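Local coordinates for phospholethanolamine N-methyltransferase 2 (Haemonchus contortus, PDB 4KRI), which probably catalyses S-adenosylmethionine-dependent N-methylation of phosphoethanolamine derivatives on the route to phosphocholine, and here holds phosphomonomethylethanolamine and S-adenosylhomocysteine, at residues A[303-306]-A[307-311]; A[352-355]-A[356-359]. One frame throughout, in Å; residues are numbered along the deposited sequence.

Contact 1 (A[303-306]-A[307-311]); sequences KDTD and KLFSR
Over one face of the Phe309 ring sits the methyl of Thr305, one helical turn back. CG2 of Thr305 stands 4.0 Å from the centroid of the Phe309 ring and 24° off its normal, a CH-pi contact shifted toward the CE1 and CD1 rim. The two side chains run alongside each other in the same direction. Thr305 turns CG2 anti to its own N, with OG1 beside that N, which puts carbon rather than oxygen over the ring. Phe427 meets the same ring with its plane nearly parallel, while Ile358 and Ala359 of helix 352-362 also touch it. The backbones of the same two residues are joined as well, Phe309 N donating to Thr305 O at 2.8 Å. The second flat group to touch across the segments is the carboxylate of Asp304, which receives Lys307 N on OD1 at 3.1 Å. That N-H arrives from above the carboxylate plane, 66° out of it, though the bond itself is fairly straight. Asp304 places its carboxylate there with CG trans to N (chi1 -158°), and CG then rests 3.4 Å from CB of Lys307. The lysine chain crosses the aspartate at about a right angle; its NZ stays 4.9 Å from OD2 of Asp304, too far for a salt bridge, though the opposite charges may still attract weakly. Asp304 O accepts Leu308 N as well. Further along, Ser310 folds OG back onto Lys307 O at 2.8 Å, an oxygen that also accepts Arg311 N. The guanidinium of Arg311 has Lys307 CG over one face, while its NE is held by Cys281 O. The OD1 bond to Lys307 N makes Asp304 the N-cap of helix 305-315, in the methyltransferase domain.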
loop_
_atom_site.group_PDB
_atom_site.type_symbol
_atom_site.label_atom_id
_atom_site.label_comp_id
_atom_site.label_asym_id
_atom_site.label_seq_id
_atom_site.Cartn_x
_atom_site.Cartn_y
_atom_site.Cartn_z
ATOM N N LYS A 303 -6.183 -13.562 0.418
ATOM C CA LYS A 303 -7.064 -14.721 0.292
ATOM C C LYS A 303 -7.570 -14.899 -1.133
ATOM O O LYS A 303 -7.449 -15.992 -1.708
ATOM C CB LYS A 303 -8.243 -14.602 1.260
ATOM C CG LYS A 303 -9.218 -15.784 1.217
ATOM C CD LYS A 303 -10.278 -15.656 2.292
ATOM C CE LYS A 303 -11.189 -16.875 2.276
ATOM N NZ LYS A 303 -12.224 -16.838 3.335
ATOM N N ASP A 304 -8.135 -13.838 -1.704
ATOM C CA ASP A 304 -8.784 -13.957 -3.011
ATOM C C ASP A 304 -7.794 -13.859 -4.165
ATOM O O ASP A 304 -7.716 -12.832 -4.837
ATOM C CB ASP A 304 -9.884 -12.897 -3.184
ATOM C CG ASP A 304 -10.915 -13.284 -4.229
ATOM O OD1 ASP A 304 -10.614 -14.118 -5.117
ATOM O OD2 ASP A 304 -12.048 -12.759 -4.162
ATOM N N THR A 305 -7.059 -14.937 -4.414
ATOM C CA THR A 305 -6.091 -14.955 -5.516
ATOM C C THR A 305 -6.737 -14.712 -6.886
ATOM O O THR A 305 -6.176 -13.992 -7.726
ATOM C CB THR A 305 -5.317 -16.282 -5.544
ATOM O OG1 THR A 305 -4.913 -16.625 -4.214
ATOM C CG2 THR A 305 -4.089 -16.166 -6.430
ATOM N N ASP A 306 -7.913 -15.299 -7.115
ATOM C CA ASP A 306 -8.653 -15.058 -8.366
ATOM C C ASP A 306 -8.894 -13.564 -8.630
ATOM O O ASP A 306 -8.651 -13.072 -9.736
ATOM C CB ASP A 306 -9.991 -15.798 -8.351
ATOM C CG ASP A 306 -10.825 -15.537 -9.601
ATOM O OD1 ASP A 306 -11.688 -14.626 -9.567
ATOM O OD2 ASP A 306 -10.626 -16.248 -10.617
ATOM N N LYS A 307 -9.383 -12.850 -7.620
ATOM C CA LYS A 307 -9.648 -11.427 -7.784
ATOM C C LYS A 307 -8.345 -10.690 -8.054
ATOM O O LYS A 307 -8.290 -9.842 -8.933
ATOM C CB LYS A 307 -10.349 -10.842 -6.548
ATOM C CG LYS A 307 -10.582 -9.331 -6.648
ATOM C CD LYS A 307 -11.149 -8.737 -5.369
ATOM C CE LYS A 307 -12.643 -8.975 -5.247
ATOM N NZ LYS A 307 -13.273 -8.049 -4.253
ATOM N N LEU A 308 -7.305 -11.020 -7.295
ATOM C CA LEU A 308 -6.010 -10.366 -7.461
ATOM C C LEU A 308 -5.475 -10.574 -8.862
ATOM O O LEU A 308 -5.022 -9.626 -9.506
ATOM C CB LEU A 308 -4.996 -10.909 -6.458
ATOM C CG LEU A 308 -3.606 -10.286 -6.591
ATOM C CD1 LEU A 308 -3.613 -8.828 -6.173
ATOM C CD2 LEU A 308 -2.628 -11.080 -5.754
ATOM N N PHE A 309 -5.525 -11.817 -9.334
ATOM C CA PHE A 309 -5.013 -12.114 -10.672
ATOM C C PHE A 309 -5.799 -11.414 -11.775
ATOM O O PHE A 309 -5.207 -10.973 -12.762
ATOM C CB PHE A 309 -4.928 -13.633 -10.928
ATOM C CG PHE A 309 -3.676 -14.285 -10.369
ATOM C CD1 PHE A 309 -3.034 -13.769 -9.251
ATOM C CD2 PHE A 309 -3.141 -15.410 -10.978
ATOM C CE1 PHE A 309 -1.887 -14.375 -8.735
ATOM C CE2 PHE A 309 -1.997 -16.023 -10.470
ATOM C CZ PHE A 309 -1.364 -15.497 -9.353
ATOM N N SER A 310 -7.119 -11.290 -11.619
ATOM C CA SER A 310 -7.920 -10.569 -12.618
ATOM C C SER A 310 -7.587 -9.077 -12.619
ATOM O O SER A 310 -7.554 -8.438 -13.675
ATOM C CB SER A 310 -9.418 -10.766 -12.385
ATOM O OG SER A 310 -9.845 -10.013 -11.266
ATOM N N ARG A 311 -7.327 -8.525 -11.432
ATOM C CA ARG A 311 -6.924 -7.124 -11.330
ATOM C C ARG A 311 -5.546 -6.869 -11.950
ATOM O O ARG A 311 -5.325 -5.847 -12.617
ATOM C CB ARG A 311 -6.911 -6.681 -9.867
ATOM C CG ARG A 311 -8.265 -6.674 -9.197
ATOM C CD ARG A 311 -8.389 -5.407 -8.364
ATOM N NE ARG A 311 -9.680 -5.266 -7.694
ATOM C CZ ARG A 311 -10.847 -5.187 -8.324
ATOM N NH1 ARG A 311 -10.900 -5.258 -9.648
ATOM N NH2 ARG A 311 -11.969 -5.048 -7.627
#

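Contact 2 (A[352-355]-A[356-359]); sequences LEQI and EEIA
Ile355, Glu356 and Gln354 lie in the first two turns of helix 352-362, an amphipathic alpha-helix with its i to i+4 ladder intact: Glu356 N reaches Leu352 O at 2.9 Å, and Ala359 N reaches Ile355 O at 2.9 Å. Ile355 is the buried member. Its CG1 is anti to the carbonyl carbon (chi1 -65°) and its CG2 anti to N, which turns CG2 toward Phe309; the side chain also meets Phe427, while its carbonyl O lies 3.5 Å from CB of Ala359. Glu356 rises from the next position, its CB 3.6 Å from Leu352 O. With CG trans to N (chi1 -170°) and the chain extended beyond it, the aliphatic part lies against Ile367 and Val369 of strand 367-371, and the carboxylate is paired with Lys360 in a salt bridge one turn on. Gln354 works mainly through its backbone oxygen, which accepts Ile358 N and has CG1 of Ile358 packed 3.3 Å away. Glu357 folds back over this turn, bringing its CG to 3.2 Å from Glu353 O and its OE1 to 3.8 Å from CA of Gln354. Glu353 OE2 is hydrogen-bonded to His331 NE2. A water bridges the turn, giving Gln354 O a second donor beside Ile358 N and donating also to OE1 of Glu357 at 2.7 Å.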
loop_
_atom_site.group_PDB
_atom_site.type_symbol
_atom_site.label_atom_id
_atom_site.label_comp_id
_atom_site.label_asym_id
_atom_site.label_seq_id
_atom_site.Cartn_x
_atom_site.Cartn_y
_atom_site.Cartn_z
ATOM N N LEU A 352 1.631 -24.795 -6.348
ATOM C CA LEU A 352 1.882 -24.308 -7.705
ATOM C C LEU A 352 0.764 -24.703 -8.668
ATOM O O LEU A 352 0.442 -23.954 -9.606
ATOM C CB LEU A 352 3.227 -24.813 -8.227
ATOM C CG LEU A 352 4.480 -24.124 -7.674
ATOM C CD1 LEU A 352 5.739 -24.745 -8.265
ATOM C CD2 LEU A 352 4.440 -22.646 -7.959
ATOM N N GLU A 353 0.182 -25.873 -8.430
ATOM C CA GLU A 353 -0.915 -26.359 -9.257
ATOM C C GLU A 353 -2.053 -25.360 -9.196
ATOM O O GLU A 353 -2.692 -25.064 -10.204
ATOM C CB GLU A 353 -1.412 -27.722 -8.750
ATOM C CG GLU A 353 -0.379 -28.844 -8.780
ATOM C CD GLU A 353 -0.607 -29.896 -7.694
ATOM O OE1 GLU A 353 -1.778 -30.222 -7.408
ATOM O OE2 GLU A 353 0.387 -30.399 -7.121
ATOM N N GLN A 354 -2.309 -24.851 -7.995
ATOM C CA GLN A 354 -3.429 -23.943 -7.799
ATOM C C GLN A 354 -3.185 -22.599 -8.466
ATOM O O GLN A 354 -4.086 -22.022 -9.080
ATOM C CB GLN A 354 -3.711 -23.782 -6.304
ATOM C CG GLN A 354 -4.331 -25.038 -5.696
ATOM C CD GLN A 354 -4.384 -24.989 -4.187
ATOM O OE1 GLN A 354 -3.423 -24.588 -3.531
ATOM N NE2 GLN A 354 -5.514 -25.390 -3.626
ATOM N N ILE A 355 -1.962 -22.098 -8.330
ATOM C CA ILE A 355 -1.586 -20.838 -8.956
ATOM C C ILE A 355 -1.712 -20.943 -10.470
ATOM O O ILE A 355 -2.266 -20.054 -11.119
ATOM C CB ILE A 355 -0.161 -20.437 -8.549
ATOM C CG1 ILE A 355 -0.124 -20.152 -7.049
ATOM C CG2 ILE A 355 0.286 -19.200 -9.317
ATOM C CD1 ILE A 355 -1.015 -18.971 -6.645
ATOM N N GLU A 356 -1.242 -22.050 -11.040
ATOM C CA GLU A 356 -1.335 -22.204 -12.492
ATOM C C GLU A 356 -2.793 -22.271 -12.970
ATOM O O GLU A 356 -3.133 -21.686 -13.996
ATOM C CB GLU A 356 -0.549 -23.423 -12.979
ATOM C CG GLU A 356 -0.414 -23.480 -14.499
ATOM C CD GLU A 356 0.543 -24.562 -14.964
ATOM O OE1 GLU A 356 1.204 -25.191 -14.105
ATOM O OE2 GLU A 356 0.638 -24.784 -16.192
ATOM N N GLU A 357 -3.645 -22.975 -12.221
ATOM C CA GLU A 357 -5.075 -23.067 -12.539
ATOM C C GLU A 357 -5.719 -21.687 -12.605
ATOM O O GLU A 357 -6.453 -21.364 -13.547
ATOM C CB GLU A 357 -5.809 -23.902 -11.476
ATOM C CG GLU A 357 -5.556 -25.397 -11.513
ATOM C CD GLU A 357 -6.038 -26.093 -10.245
ATOM O OE1 GLU A 357 -6.589 -25.412 -9.347
ATOM O OE2 GLU A 357 -5.855 -27.319 -10.132
ATOM N N ILE A 358 -5.442 -20.874 -11.590
ATOM C CA ILE A 358 -6.001 -19.529 -11.516
ATOM C C ILE A 358 -5.476 -18.655 -12.652
ATOM O O ILE A 358 -6.227 -17.896 -13.270
ATOM C CB ILE A 358 -5.721 -18.896 -10.142
ATOM C CG1 ILE A 358 -6.432 -19.708 -9.053
ATOM C CG2 ILE A 358 -6.187 -17.448 -10.113
ATOM C CD1 ILE A 358 -5.954 -19.402 -7.646
ATOM N N ALA A 359 -4.192 -18.790 -12.961
ATOM C CA ALA A 359 -3.602 -17.961 -14.008
ATOM C C ALA A 359 -4.185 -18.309 -15.374
ATOM O O ALA A 359 -4.427 -17.417 -16.193
ATOM C CB ALA A 359 -2.086 -18.100 -14.015
HETATM O O HOH W 1 -6.744 -23.072 -7.963
#

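How the contacts relate
Contacts 1 and 2 belong to two neighbouring helices, 305-315 and 352-362, with centres 12 Å apart, and they touch through side chains. Ile358 of contact 2 wedges against contact 1: its CG2 lies 3.8 Å from CD2 of Phe309, and its CD1 is 3.8 Å from CB of Thr305. Phe309 CD2 also comes to 4.0 Å from CA of Ala359. Phe427 of strand 422-430 packs against both contacts. Contact 1 is nearer the cofactor product: the side chain of Leu308 is about 6 Å from S-adenosylhomocysteine but about 14 Å from the bound phosphomonomethylethanolamine, whereas the side chain of Ile355 in contact 2 is about 14 Å from S-adenosylhomocysteine.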